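Local coordinates for putative lipoprotein (Bacteroides ovatus, PDB 3OQQ) that is of unknown function but is probably an extracellular, lipid-anchored protein, rich in beta strands, that binds several calcium ions, at residues A104-E107 with D108-Q111; R183-G187 with I188-V192. All coordinates share one frame; numbering follows the deposited sequence.

Contact 1 (A104-E107 with D108-Q111)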
ATOM      1  N   ALA A 104      21.391  15.649   8.722  1.00 31.34           N
ATOM      2  CA  ALA A 104      22.751  15.966   9.152  1.00 32.33           C
ATOM      3  C   ALA A 104      23.072  15.077  10.323  1.00 33.85           C
ATOM      4  O   ALA A 104      22.196  14.797  11.159  1.00 32.13           O
ATOM      5  CB  ALA A 104      22.885  17.444   9.525  1.00 33.99           C
ATOM      6  N   LEU A 105      24.296  14.581  10.350  1.00 29.79           N
ATOM      7  CA  LEU A 105      24.773  13.688  11.396  1.00 29.30           C
ATOM      8  C   LEU A 105      25.309  14.452  12.619  1.00 33.19           C
ATOM      9  O   LEU A 105      26.309  15.177  12.500  1.00 32.99           O
ATOM     10  CB  LEU A 105      25.875  12.787  10.817  1.00 29.67           C
ATOM     11  CG  LEU A 105      25.744  11.287  10.908  1.00 32.87           C
ATOM     12  CD1 LEU A 105      24.379  10.799  10.445  1.00 31.48           C
ATOM     13  CD2 LEU A 105      26.825  10.633  10.103  1.00 33.78           C
ATOM     14  N   PRO A 106      24.700  14.241  13.827  1.00 29.63           N
ATOM     15  CA  PRO A 106      25.238  14.864  15.052  1.00 29.99           C
ATOM     16  C   PRO A 106      26.669  14.391  15.309  1.00 37.16           C
ATOM     17  O   PRO A 106      27.076  13.362  14.770  1.00 36.35           O
ATOM     18  CB  PRO A 106      24.271  14.370  16.140  1.00 29.98           C
ATOM     19  CG  PRO A 106      23.020  14.046  15.402  1.00 32.13           C
ATOM     20  CD  PRO A 106      23.521  13.412  14.147  1.00 27.87           C
ATOM     21  N   GLU A 107      27.433  15.138  16.103  1.00 37.00           N
ATOM     22  CA  GLU A 107      28.844  14.836  16.364  1.00 39.04           C
ATOM     23  C   GLU A 107      29.077  13.537  17.167  1.00 41.60           C
ATOM     24  O   GLU A 107      30.186  13.006  17.130  1.00 42.90           O
ATOM     25  CB  GLU A 107      29.524  16.014  17.082  1.00 41.77           C
ATOM     26  CG  GLU A 107      29.813  17.217  16.187  1.00 59.30           C
ATOM     27  CD  GLU A 107      30.687  17.011  14.960  1.00 93.82           C
ATOM     28  OE1 GLU A 107      31.584  16.135  14.988  1.00 94.78           O
ATOM     29  OE2 GLU A 107      30.484  17.749  13.969  1.00 93.61           O
ATOM     30  N   ASP A 108      28.059  13.043  17.891  1.00 33.88           N
ATOM     31  CA  ASP A 108      28.165  11.804  18.656  1.00 32.44           C
ATOM     32  C   ASP A 108      27.697  10.566  17.833  1.00 32.09           C
ATOM     33  O   ASP A 108      27.567   9.476  18.385  1.00 30.34           O
ATOM     34  CB  ASP A 108      27.358  11.927  19.964  1.00 34.25           C
ATOM     35  CG  ASP A 108      25.858  12.074  19.795  1.00 43.70           C
ATOM     36  OD1 ASP A 108      25.402  12.320  18.658  1.00 42.56           O
ATOM     37  OD2 ASP A 108      25.147  11.888  20.770  1.00 56.06           O
ATOM     38  N   ALA A 109      27.450  10.731  16.522  1.00 27.47           N
ATOM     39  CA  ALA A 109      26.995   9.636  15.674  1.00 26.00           C
ATOM     40  C   ALA A 109      28.149   8.774  15.195  1.00 31.43           C
ATOM     41  O   ALA A 109      29.301   9.247  15.159  1.00 31.22           O
ATOM     42  CB  ALA A 109      26.252  10.189  14.474  1.00 25.84           C
ATOM     43  N   VAL A 110      27.836   7.514  14.779  1.00 27.47           N
ATOM     44  CA  VAL A 110      28.836   6.660  14.126  1.00 29.20           C
ATOM     45  C   VAL A 110      29.143   7.355  12.782  1.00 33.31           C
ATOM     46  O   VAL A 110      28.226   7.573  11.975  1.00 32.25           O
ATOM     47  CB  VAL A 110      28.438   5.165  13.943  1.00 32.09           C
ATOM     48  CG1 VAL A 110      29.493   4.432  13.090  1.00 32.56           C
ATOM     49  CG2 VAL A 110      28.278   4.477  15.296  1.00 31.56           C
ATOM     50  N   GLN A 111      30.390   7.786  12.610  1.00 29.62           N
ATOM     51  CA  GLN A 111      30.819   8.521  11.422  1.00 30.36           C
ATOM     52  C   GLN A 111      31.004   7.586  10.218  1.00 35.87           C
ATOM     53  O   GLN A 111      31.563   6.495  10.365  1.00 36.55           O
ATOM     54  CB  GLN A 111      32.087   9.329  11.705  1.00 32.97           C
ATOM     55  CG  GLN A 111      31.872  10.458  12.731  1.00 37.42           C
ATOM     56  CD  GLN A 111      30.795  11.447  12.308  1.00 51.06           C
ATOM     57  OE1 GLN A 111      30.866  12.073  11.245  1.00 44.18           O
ATOM     58  NE2 GLN A 111      29.760  11.591  13.119  1.00 37.36           N
TER
HETATM   59  O   HOH W   1      29.059  14.298  12.026  1.00 50.62           O

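Contact 2 (R183-G187 with I188-V192). With CA (calcium ion), chain B.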
ATOM      1  N   ARG A 183      -7.392  -8.142   5.297  1.00 15.55           N
ATOM      2  CA  ARG A 183      -7.841  -7.950   6.655  1.00 15.73           C
ATOM      3  C   ARG A 183      -9.322  -8.335   6.778  1.00 19.43           C
ATOM      4  O   ARG A 183      -9.696  -8.967   7.755  1.00 19.94           O
ATOM      5  CB  ARG A 183      -7.528  -6.500   7.092  1.00 16.00           C
ATOM      6  CG  ARG A 183      -8.566  -5.817   7.905  1.00 35.21           C
ATOM      7  CD  ARG A 183      -8.025  -5.201   9.160  1.00 38.35           C
ATOM      8  NE  ARG A 183      -6.969  -4.187   9.028  1.00 31.80           N
ATOM      9  CZ  ARG A 183      -7.166  -2.871   9.101  1.00 44.70           C
ATOM     10  NH1 ARG A 183      -8.406  -2.378   9.203  1.00 23.51           N
ATOM     11  NH2 ARG A 183      -6.128  -2.036   9.083  1.00 20.39           N
ATOM     12  N   ALA A 184     -10.162  -7.976   5.804  1.00 15.12           N
ATOM     13  CA  ALA A 184     -11.592  -8.293   5.866  1.00 14.08           C
ATOM     14  C   ALA A 184     -12.229  -8.237   4.489  1.00 17.09           C
ATOM     15  O   ALA A 184     -11.747  -7.500   3.621  1.00 15.54           O
ATOM     16  CB  ALA A 184     -12.314  -7.300   6.795  1.00 14.05           C
ATOM     17  N   VAL A 185     -13.388  -8.928   4.342  1.00 14.09           N
ATOM     18  CA  VAL A 185     -14.210  -8.902   3.134  1.00 14.95           C
ATOM     19  C   VAL A 185     -15.668  -8.736   3.603  1.00 19.73           C
ATOM     20  O   VAL A 185     -16.334  -9.713   3.923  1.00 19.94           O
ATOM     21  CB  VAL A 185     -13.999 -10.105   2.172  1.00 18.26           C
ATOM     22  CG1 VAL A 185     -14.802  -9.928   0.886  1.00 17.94           C
ATOM     23  CG2 VAL A 185     -12.519 -10.308   1.844  1.00 17.51           C
ATOM     24  N   GLY A 186     -16.112  -7.482   3.701  1.00 17.64           N
ATOM     25  CA  GLY A 186     -17.463  -7.145   4.142  1.00 18.39           C
ATOM     26  C   GLY A 186     -18.469  -7.117   3.014  1.00 22.16           C
ATOM     27  O   GLY A 186     -19.337  -6.261   2.971  1.00 19.43           O
ATOM     28  N   GLY A 187     -18.339  -8.037   2.081  1.00 21.11           N
ATOM     29  CA  GLY A 187     -19.255  -8.089   0.948  1.00 20.22           C
ATOM     30  C   GLY A 187     -19.425  -9.510   0.509  1.00 23.28           C
ATOM     31  O   GLY A 187     -18.520 -10.312   0.726  1.00 22.05           O
ATOM     32  N   ILE A 188     -20.562  -9.793  -0.154  1.00 23.69           N
ATOM     33  CA  ILE A 188     -20.918 -11.122  -0.655  0.50 24.64           C
ATOM     34  C   ILE A 188     -20.228 -11.382  -1.992  1.00 27.73           C
ATOM     35  O   ILE A 188     -19.773 -12.506  -2.236  1.00 28.31           O
ATOM     36  CB  ILE A 188     -22.480 -11.229  -0.774  0.50 28.86           C
ATOM     37  CG1 ILE A 188     -23.139 -11.228   0.616  0.50 29.90           C
ATOM     38  CG2 ILE A 188     -22.936 -12.450  -1.572  0.50 29.73           C
ATOM     39  CD1 ILE A 188     -24.478 -10.482   0.671  0.50 38.50           C
ATOM     40  N   TYR A 189     -20.170 -10.362  -2.855  1.00 21.87           N
ATOM     41  CA  TYR A 189     -19.644 -10.474  -4.203  1.00 21.28           C
ATOM     42  C   TYR A 189     -18.167 -10.095  -4.458  1.00 22.18           C
ATOM     43  O   TYR A 189     -17.734 -10.435  -5.554  1.00 20.93           O
ATOM     44  CB  TYR A 189     -20.562  -9.663  -5.134  1.00 23.20           C
ATOM     45  CG  TYR A 189     -21.988 -10.158  -5.056  1.00 25.40           C
ATOM     46  CD1 TYR A 189     -22.342 -11.399  -5.578  1.00 26.80           C
ATOM     47  CD2 TYR A 189     -22.956  -9.453  -4.335  1.00 27.03           C
ATOM     48  CE1 TYR A 189     -23.635 -11.897  -5.447  1.00 26.27           C
ATOM     49  CE2 TYR A 189     -24.259  -9.942  -4.201  1.00 28.16           C
ATOM     50  CZ  TYR A 189     -24.603 -11.146  -4.800  1.00 36.49           C
ATOM     51  OH  TYR A 189     -25.883 -11.642  -4.723  1.00 36.62           O
ATOM     52  N   PRO A 190     -17.353  -9.454  -3.571  1.00 17.63           N
ATOM     53  CA  PRO A 190     -15.933  -9.205  -3.935  1.00 16.95           C
ATOM     54  C   PRO A 190     -15.175 -10.515  -4.180  1.00 21.70           C
ATOM     55  O   PRO A 190     -15.381 -11.487  -3.472  1.00 20.55           O
ATOM     56  CB  PRO A 190     -15.369  -8.463  -2.718  1.00 17.68           C
ATOM     57  CG  PRO A 190     -16.562  -7.894  -2.018  1.00 23.22           C
ATOM     58  CD  PRO A 190     -17.661  -8.905  -2.234  1.00 19.17           C
ATOM     59  N   THR A 191     -14.330 -10.548  -5.209  1.00 20.49           N
ATOM     60  CA  THR A 191     -13.603 -11.759  -5.571  1.00 19.81           C
ATOM     61  C   THR A 191     -12.098 -11.521  -5.650  1.00 21.28           C
ATOM     62  O   THR A 191     -11.333 -12.452  -5.432  1.00 19.81           O
ATOM     63  CB  THR A 191     -14.114 -12.291  -6.923  1.00 26.21           C
ATOM     64  OG1 THR A 191     -14.045 -11.238  -7.883  1.00 24.07           O
ATOM     65  CG2 THR A 191     -15.556 -12.829  -6.853  1.00 26.18           C
ATOM     66  N   VAL A 192     -11.683 -10.309  -6.054  1.00 16.37           N
ATOM     67  CA  VAL A 192     -10.273  -9.984  -6.287  1.00 15.09           C
ATOM     68  C   VAL A 192      -9.911  -8.634  -5.678  1.00 17.89           C
ATOM     69  O   VAL A 192     -10.754  -7.746  -5.604  1.00 18.45           O
ATOM     70  CB  VAL A 192      -9.941  -9.966  -7.829  1.00 18.48           C
ATOM     71  CG1 VAL A 192      -8.446  -9.727  -8.086  1.00 16.64           C
ATOM     72  CG2 VAL A 192     -10.401 -11.239  -8.551  1.00 18.90           C
TER
HETATM   73 CA    CA B 457     -19.821  -4.221   4.046  1.00 21.67          CA
HETATM   74  O   HOH W   2     -21.703  -3.442   2.313  1.00 18.14           O

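Contact 1 (A104-E107 with D108-Q111)
A type I beta turn from Pro106 to Ala109 brings these two short segments together, and its closing bond runs from Ala109 N to Pro106 O at 3.2 Å. The bond is fairly straight at the hydrogen, 155°, but the donor stands above the carbonyl plane of Pro106, 57° out of it. Glu107 and Asp108 are the two corner residues, and the side chain of Glu107 is poorly ordered. The CB bonds of both point away from the other segment, but OD1 of Asp108 comes back to Pro106. The CG of Asp108 sits between the backbone N and the carbonyl carbon, chi1 65°, which brings OD1 to 3.4 Å from Pro106 CB. The same oxygen is hydrogen-bonded to Tyr64 OH, so the corner is tied to strand 59-65.

The turn belongs to the loop that leaves strand 96-104 and leads on to strand 122-131. Leu105, in the loop, packs across the turn: its CG lies 3.8 Å from Ala109 CB. The leucine branch CD2 reaches over to Val110 O. The methyl of Ala109 also sits 4.2 Å from Pro106 CD. Tyr64 touches both Pro106 and Ala109 from outside the loop.

Gln111 folds back over the turn. Its chain bends at chi2, and NE2 gives a hydrogen bond to Ala109 O at 3.1 Å, again from above the carbonyl plane. That bond helps to fix the amide, whose NE2 lies 3.6 Å from Pro106 O. At the amide oxygen a water takes over. Water 1 donates to Gln111 OE1 at 3.0 Å and to Leu105 O at 2.9 Å, so it bridges the two arms of the loop beside the direct bond of the turn.

Contact 2 (R183-G187 with I188-V192)
The phenol ring of Tyr189 has Ile188 CG2 on one face, 3.7 Å above the plane and over the ring centre. This is a CH-pi type of contact between neighbours in sequence. Both residues are exposed, and the CB of each points away from 183-187. Ile188 has CG2 anti to its own N, with CG1 on the other branch at chi1 -68°, and this places the methyl on the ring. Ile188 was modelled in two conformers, so this contact holds for one of them and is doubtful in the other.

The inward side of the loop is carried by Val185 and Pro190. Val185 CG1 lies 3.9 Å from Pro190 CB and 4.0 Å from Pro190 CG. The two side chains run antiparallel alongside one another. The valine chi1 of -175° swings CG1 toward the proline. The proline ring then lies against the bare backbone of Gly187: Pro190 CD is 3.3 Å from Gly187 C, and Pro190 CG is 4.0 Å from Gly187 CA. Val150 and Asp133 also touch Pro190.

No hydrogen bond joins the two segments directly. The polar feature of the loop is Gly186, whose carbonyl oxygen binds a calcium ion at 2.4 Å. Water 2 is a longer ligand of the same ion, at 2.7 Å. Asp146, Asn148, Asp149 and Glu397 complete the protein part of the site, and the backbone of Gly186 is also hydrogen-bonded to Asn148. The arrangement is a glycine-containing connection between strands 173-184 and 190-198 that lends a main-chain carbonyl to a calcium site otherwise built from acidic and amide side chains.

Contact 1 comes first along the chain and closes before contact 2 opens. Their centres are about 49 Å apart and their nearest atoms about 33 Å, on opposite sides of the centre of the chain. Contact 1 is a surface turn between strands 96-104 and 122-131. Contact 2 is buried and links strand 173-184 to strand 190-198, which belongs to a separate six-stranded antiparallel sheet. The strand route between them runs through 122-131 and 150-161, the latter pairing with 173-184. Contact 2 falls within DUF4842, a domain of unknown function. The two are separate local contacts that do not touch, and a calcium ion is bound directly at contact 2.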